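Local structure of bacterial regulatory proteins, tetR family (Corynebacterium glutamicum, 3AQT) at residues T53-L58 against Q95-D100; D89-L94 against M147-P152. The protein is a TetR-family transcriptional repressor that binds the inducer resorcinol and probably recognises its operator DNA through a helix-turn-helix. All coordinates share one frame; numbering follows the deposited sequence.

Contact 1 of 2, residues T53-L58 against Q95-D100; sequences TSARTL and QAVAED
Arg56 and Asp100 form a salt bridge between two helices of the TetR-type DNA-binding head: helix 41-62, the first of its three-helix bundle, and helix 90-111, which starts in the head and runs on into the ligand-binding part. The short segments cross at -72°, their axes 9.5 Å apart at the closest point. Beside the charged pair lies a small apolar contact in which CB of Ala55 meets CG2 of Val97 at 3.8 Å. Val97 holds CG2 beside its own backbone N and anti to its carbonyl carbon, which turns that methyl to Ala55 and leaves CG1 nearer the CB of Arg56.

At the more exposed edge, the Arg56 chain leaves extended and then bends at chi3 (66°), which brings the guanidinium back over its own helix, one face near CA of Thr53, which lies toward its rim. Its NH1 donates to OD2 of Asp100 over 3.1 Å, and CD of Arg56 also comes within 3.4 Å of that oxygen. The bond is bent, with an N-H...O angle of 141°: OD2 lies out of the guanidinium plane, and NH1 in turn meets the carboxylate from above its plane. Only NH1 and OD2 pair directly, so this is a single-pronged salt bridge, not the two-pronged one. Further out, Ile72 of helix 69-75 packs on Ala55 and Phe143 of helix 138-146 on Val97. One water adds a second link between the charged groups: it accepts from NH1 of Arg56 at 3.1 Å and donates weakly to OD1 of Asp100 at 3.4 Å.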
loop_
_atom_site.group_PDB
_atom_site.type_symbol
_atom_site.label_atom_id
_atom_site.label_comp_id
_atom_site.label_asym_id
_atom_site.label_seq_id
_atom_site.Cartn_x
_atom_site.Cartn_y
_atom_site.Cartn_z
ATOM N N THR B 53 14.758 22.721 3.091
ATOM C CA THR B 53 16.170 22.412 3.310
ATOM C C THR B 53 16.430 22.161 4.790
ATOM O O THR B 53 17.161 21.236 5.158
ATOM C CB THR B 53 17.078 23.581 2.829
ATOM O OG1 THR B 53 16.893 23.778 1.422
ATOM C CG2 THR B 53 18.553 23.280 3.099
ATOM N N SER B 54 15.830 22.987 5.639
ATOM C CA SER B 54 16.011 22.839 7.079
ATOM C C SER B 54 15.474 21.492 7.549
ATOM O O SER B 54 16.177 20.721 8.215
ATOM C CB SER B 54 15.295 23.971 7.823
ATOM O OG SER B 54 15.495 23.845 9.222
ATOM N N ALA B 55 14.226 21.213 7.187
ATOM C CA ALA B 55 13.581 19.961 7.560
ATOM C C ALA B 55 14.388 18.756 7.104
ATOM O O ALA B 55 14.570 17.810 7.864
ATOM C CB ALA B 55 12.170 19.896 6.973
ATOM N N ARG B 56 14.877 18.783 5.869
ATOM C CA ARG B 56 15.648 17.652 5.362
ATOM C C ARG B 56 16.947 17.444 6.111
ATOM O O ARG B 56 17.300 16.329 6.462
ATOM C CB ARG B 56 15.976 17.816 3.880
ATOM C CG ARG B 56 16.745 16.621 3.322
ATOM C CD ARG B 56 17.259 16.886 1.920
ATOM N NE ARG B 56 18.261 17.944 1.922
ATOM C CZ ARG B 56 18.218 19.022 1.149
ATOM N NH1 ARG B 56 17.217 19.197 0.296
ATOM N NH2 ARG B 56 19.176 19.929 1.242
ATOM N N THR B 57 17.677 18.522 6.338
ATOM C CA THR B 57 18.941 18.407 7.034
ATOM C C THR B 57 18.760 17.851 8.442
ATOM O O THR B 57 19.494 16.958 8.860
ATOM C CB THR B 57 19.638 19.765 7.079
ATOM O OG1 THR B 57 19.685 20.299 5.749
ATOM C CG2 THR B 57 21.055 19.629 7.615
ATOM N N LEU B 58 17.770 18.363 9.164
ATOM C CA LEU B 58 17.506 17.901 10.524
ATOM C C LEU B 58 16.982 16.458 10.586
ATOM O O LEU B 58 17.486 15.636 11.355
ATOM C CB LEU B 58 16.525 18.860 11.208
ATOM C CG LEU B 58 17.092 20.273 11.406
ATOM C CD1 LEU B 58 16.029 21.209 11.951
ATOM C CD2 LEU B 58 18.280 20.203 12.342
ATOM N N GLN B 95 5.795 16.007 2.900
ATOM C CA GLN B 95 5.654 15.590 1.523
ATOM C C GLN B 95 6.676 16.244 0.601
ATOM O O GLN B 95 7.194 15.595 -0.311
ATOM C CB GLN B 95 4.230 15.866 1.054
ATOM C CG GLN B 95 3.250 14.846 1.594
ATOM C CD GLN B 95 1.836 15.115 1.155
ATOM O OE1 GLN B 95 1.591 15.545 0.025
ATOM N NE2 GLN B 95 0.888 14.853 2.039
ATOM N N ALA B 96 6.979 17.515 0.841
ATOM C CA ALA B 96 7.958 18.224 0.025
ATOM C C ALA B 96 9.332 17.606 0.228
ATOM O O ALA B 96 10.091 17.450 -0.724
ATOM C CB ALA B 96 7.987 19.695 0.389
ATOM N N VAL B 97 9.647 17.245 1.468
ATOM C CA VAL B 97 10.930 16.627 1.775
ATOM C C VAL B 97 11.022 15.255 1.100
ATOM O O VAL B 97 12.072 14.885 0.571
ATOM C CB VAL B 97 11.118 16.486 3.316
ATOM C CG1 VAL B 97 12.330 15.623 3.641
ATOM C CG2 VAL B 97 11.296 17.865 3.929
ATOM N N ALA B 98 9.923 14.503 1.122
ATOM C CA ALA B 98 9.889 13.184 0.489
ATOM C C ALA B 98 10.020 13.330 -1.031
ATOM O O ALA B 98 10.711 12.545 -1.676
ATOM C CB ALA B 98 8.588 12.456 0.839
ATOM N N GLU B 99 9.356 14.333 -1.604
ATOM C CA GLU B 99 9.450 14.550 -3.046
ATOM C C GLU B 99 10.906 14.795 -3.414
ATOM O O GLU B 99 11.414 14.254 -4.401
ATOM C CB GLU B 99 8.608 15.752 -3.492
ATOM C CG GLU B 99 7.131 15.445 -3.700
ATOM C CD GLU B 99 6.411 16.521 -4.513
ATOM O OE1 GLU B 99 7.071 17.465 -5.001
ATOM O OE2 GLU B 99 5.175 16.419 -4.673
ATOM N N ASP B 100 11.577 15.612 -2.610
ATOM C CA ASP B 100 12.967 15.933 -2.846
ATOM C C ASP B 100 13.807 14.657 -2.827
ATOM O O ASP B 100 14.659 14.453 -3.687
ATOM C CB ASP B 100 13.457 16.921 -1.781
ATOM C CG ASP B 100 14.920 17.292 -1.953
ATOM O OD1 ASP B 100 15.243 18.026 -2.915
ATOM O OD2 ASP B 100 15.746 16.845 -1.128
HETATM O O HOH W 1 15.984 21.109 -1.739
#

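Contact 2 of 2, residues D89-L94 against M147-P152; sequences DREQLL and MGAAHP
Leu94 and Glu91 meet Met147 and Ala149 at the junction between the DNA-binding head and the ligand-binding domain of this TetR-family fold: the first turn of helix 90-111 faces the type I beta turn of Met147 to Ala150, which links helix 138-146 to helix 150-157. Met147, present as selenomethionine, reaches toward Leu94, and its SE lies 3.8 Å from CD1 of Leu94. The Met147 chain runs out extended, with CG anti to the backbone N (chi1 -173°), and bends only at its last torsion. Met59 of helix 41-62 also packs on Leu94.

Glu91 supplies the outer half of the contact. Its chain folds at chi2 (-62°), and OE1 comes to rest 3.7 Å from CB of Ala149, a packing approach to a methyl group. The polar partner of OE1 is NE2 of Gln95, one turn further along the same helix, which also packs on Ala149. Before them, Asp89 caps the helix: its OD2 accepts from N of Gln92 at 2.9 Å on the syn side, somewhat out of the carboxylate plane, a capping bond at the start of the turn that carries Glu91 and Leu94.

Between the two segments the join is made by van der Waals contact alone, with selenium against methyl inside and carboxylate against methyl outside, so shape fit, not a directional bond, sets their spacing, and the carboxylate's hydrogen bond goes to Gln95 on its own helix.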
loop_
_atom_site.group_PDB
_atom_site.type_symbol
_atom_site.label_atom_id
_atom_site.label_comp_id
_atom_site.label_asym_id
_atom_site.label_seq_id
_atom_site.Cartn_x
_atom_site.Cartn_y
_atom_site.Cartn_z
ATOM N N ASP B 89 0.217 22.882 7.007
ATOM C CA ASP B 89 0.447 21.927 8.072
ATOM C C ASP B 89 1.796 21.240 7.958
ATOM O O ASP B 89 2.586 21.524 7.060
ATOM C CB ASP B 89 -0.646 20.863 8.065
ATOM C CG ASP B 89 -0.797 20.208 6.709
ATOM O OD1 ASP B 89 -1.761 20.552 5.989
ATOM O OD2 ASP B 89 0.057 19.361 6.354
ATOM N N ARG B 90 2.032 20.317 8.881
ATOM C CA ARG B 90 3.261 19.555 8.933
ATOM C C ARG B 90 3.353 18.586 7.758
ATOM O O ARG B 90 4.394 18.478 7.122
ATOM C CB ARG B 90 3.329 18.785 10.256
ATOM C CG ARG B 90 4.609 17.986 10.448
ATOM C CD ARG B 90 4.680 17.362 11.833
ATOM N NE ARG B 90 6.053 17.047 12.226
ATOM C CZ ARG B 90 6.767 16.046 11.723
ATOM N NH1 ARG B 90 6.235 15.255 10.800
ATOM N NH2 ARG B 90 8.007 15.832 12.147
ATOM N N GLU B 91 2.258 17.889 7.472
ATOM C CA GLU B 91 2.217 16.923 6.381
ATOM C C GLU B 91 2.715 17.463 5.050
ATOM O O GLU B 91 3.484 16.796 4.364
ATOM C CB GLU B 91 0.795 16.379 6.194
ATOM C CG GLU B 91 0.609 14.955 6.685
ATOM C CD GLU B 91 1.490 13.951 5.945
ATOM O OE1 GLU B 91 1.331 13.806 4.710
ATOM O OE2 GLU B 91 2.341 13.303 6.601
ATOM N N GLN B 92 2.269 18.659 4.677
ATOM C CA GLN B 92 2.686 19.246 3.412
ATOM C C GLN B 92 4.214 19.337 3.349
ATOM O O GLN B 92 4.828 18.964 2.344
ATOM C CB GLN B 92 2.071 20.639 3.235
ATOM C CG GLN B 92 1.117 20.770 2.039
ATOM C CD GLN B 92 1.531 21.885 1.064
ATOM O OE1 GLN B 92 1.510 23.073 1.400
ATOM N NE2 GLN B 92 1.913 21.496 -0.150
ATOM N N LEU B 93 4.827 19.818 4.427
ATOM C CA LEU B 93 6.274 19.950 4.477
ATOM C C LEU B 93 6.943 18.595 4.381
ATOM O O LEU B 93 7.976 18.449 3.736
ATOM C CB LEU B 93 6.704 20.632 5.779
ATOM C CG LEU B 93 8.213 20.689 6.056
ATOM C CD1 LEU B 93 8.873 21.687 5.111
ATOM C CD2 LEU B 93 8.455 21.096 7.499
ATOM N N LEU B 94 6.359 17.602 5.037
ATOM C CA LEU B 94 6.910 16.255 5.025
ATOM C C LEU B 94 6.902 15.757 3.581
ATOM O O LEU B 94 7.872 15.179 3.090
ATOM C CB LEU B 94 6.050 15.337 5.894
ATOM C CG LEU B 94 6.762 14.294 6.758
ATOM C CD1 LEU B 94 7.710 13.448 5.904
ATOM C CD2 LEU B 94 7.539 15.013 7.862
HETATM N N MSE B 147 4.561 7.807 7.263
HETATM C CA MSE B 147 3.883 8.634 6.268
HETATM C C MSE B 147 2.889 7.812 5.448
HETATM O O MSE B 147 3.270 6.923 4.678
HETATM C CB MSE B 147 4.922 9.319 5.360
HETATM C CG MSE B 147 4.358 10.357 4.371
HETATM SE SE MSE B 147 5.728 11.431 3.440
HETATM C CE MSE B 147 6.515 10.042 2.337
ATOM N N GLY B 148 1.605 8.108 5.635
ATOM C CA GLY B 148 0.568 7.391 4.914
ATOM C C GLY B 148 0.406 7.925 3.507
ATOM O O GLY B 148 -0.218 7.294 2.655
ATOM N N ALA B 149 0.970 9.101 3.272
ATOM C CA ALA B 149 0.892 9.721 1.968
ATOM C C ALA B 149 2.098 9.317 1.124
ATOM O O ALA B 149 2.362 9.920 0.084
ATOM C CB ALA B 149 0.827 11.245 2.111
ATOM N N ALA B 150 2.827 8.295 1.564
ATOM C CA ALA B 150 3.991 7.835 0.811
ATOM C C ALA B 150 3.580 7.444 -0.606
ATOM O O ALA B 150 4.217 7.834 -1.579
ATOM C CB ALA B 150 4.639 6.648 1.503
ATOM N N HIS B 151 2.497 6.687 -0.715
ATOM C CA HIS B 151 2.024 6.242 -2.014
ATOM C C HIS B 151 1.760 7.389 -2.982
ATOM O O HIS B 151 2.258 7.383 -4.103
ATOM C CB HIS B 151 0.761 5.398 -1.861
ATOM C CG HIS B 151 0.334 4.734 -3.131
ATOM N ND1 HIS B 151 0.963 3.614 -3.633
ATOM C CD2 HIS B 151 -0.620 5.064 -4.035
ATOM C CE1 HIS B 151 0.417 3.285 -4.790
ATOM N NE2 HIS B 151 -0.545 4.150 -5.056
ATOM N N PRO B 152 0.961 8.387 -2.570
ATOM C CA PRO B 152 0.673 9.518 -3.465
ATOM C C PRO B 152 1.938 10.265 -3.907
ATOM O O PRO B 152 2.031 10.712 -5.051
ATOM C CB PRO B 152 -0.252 10.405 -2.625
ATOM C CG PRO B 152 -0.907 9.448 -1.688
ATOM C CD PRO B 152 0.212 8.513 -1.306
#

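Overall arrangement
Helix 90-111 carries one side of both contacts, whose centres lie 11 Å apart on the same side of the chain's centre. Their segments alternate along the sequence: 53-58, 89-94, 95-100, then 147-152. Contact 1 ties helix 90-111 back to helix 41-62 within the DNA-binding head, whereas contact 2 joins its first turn forward to the ligand-binding core. They also touch directly, with CB of Ala98 3.5 Å from CE of Met147 and CB of Ala55 3.9 Å from CD2 of Leu93. Helix 90-111 also carries Leu109 of the resorcinol pocket, so it is a plausible route by which ligand binding could, as in other TetR repressors, shift the head.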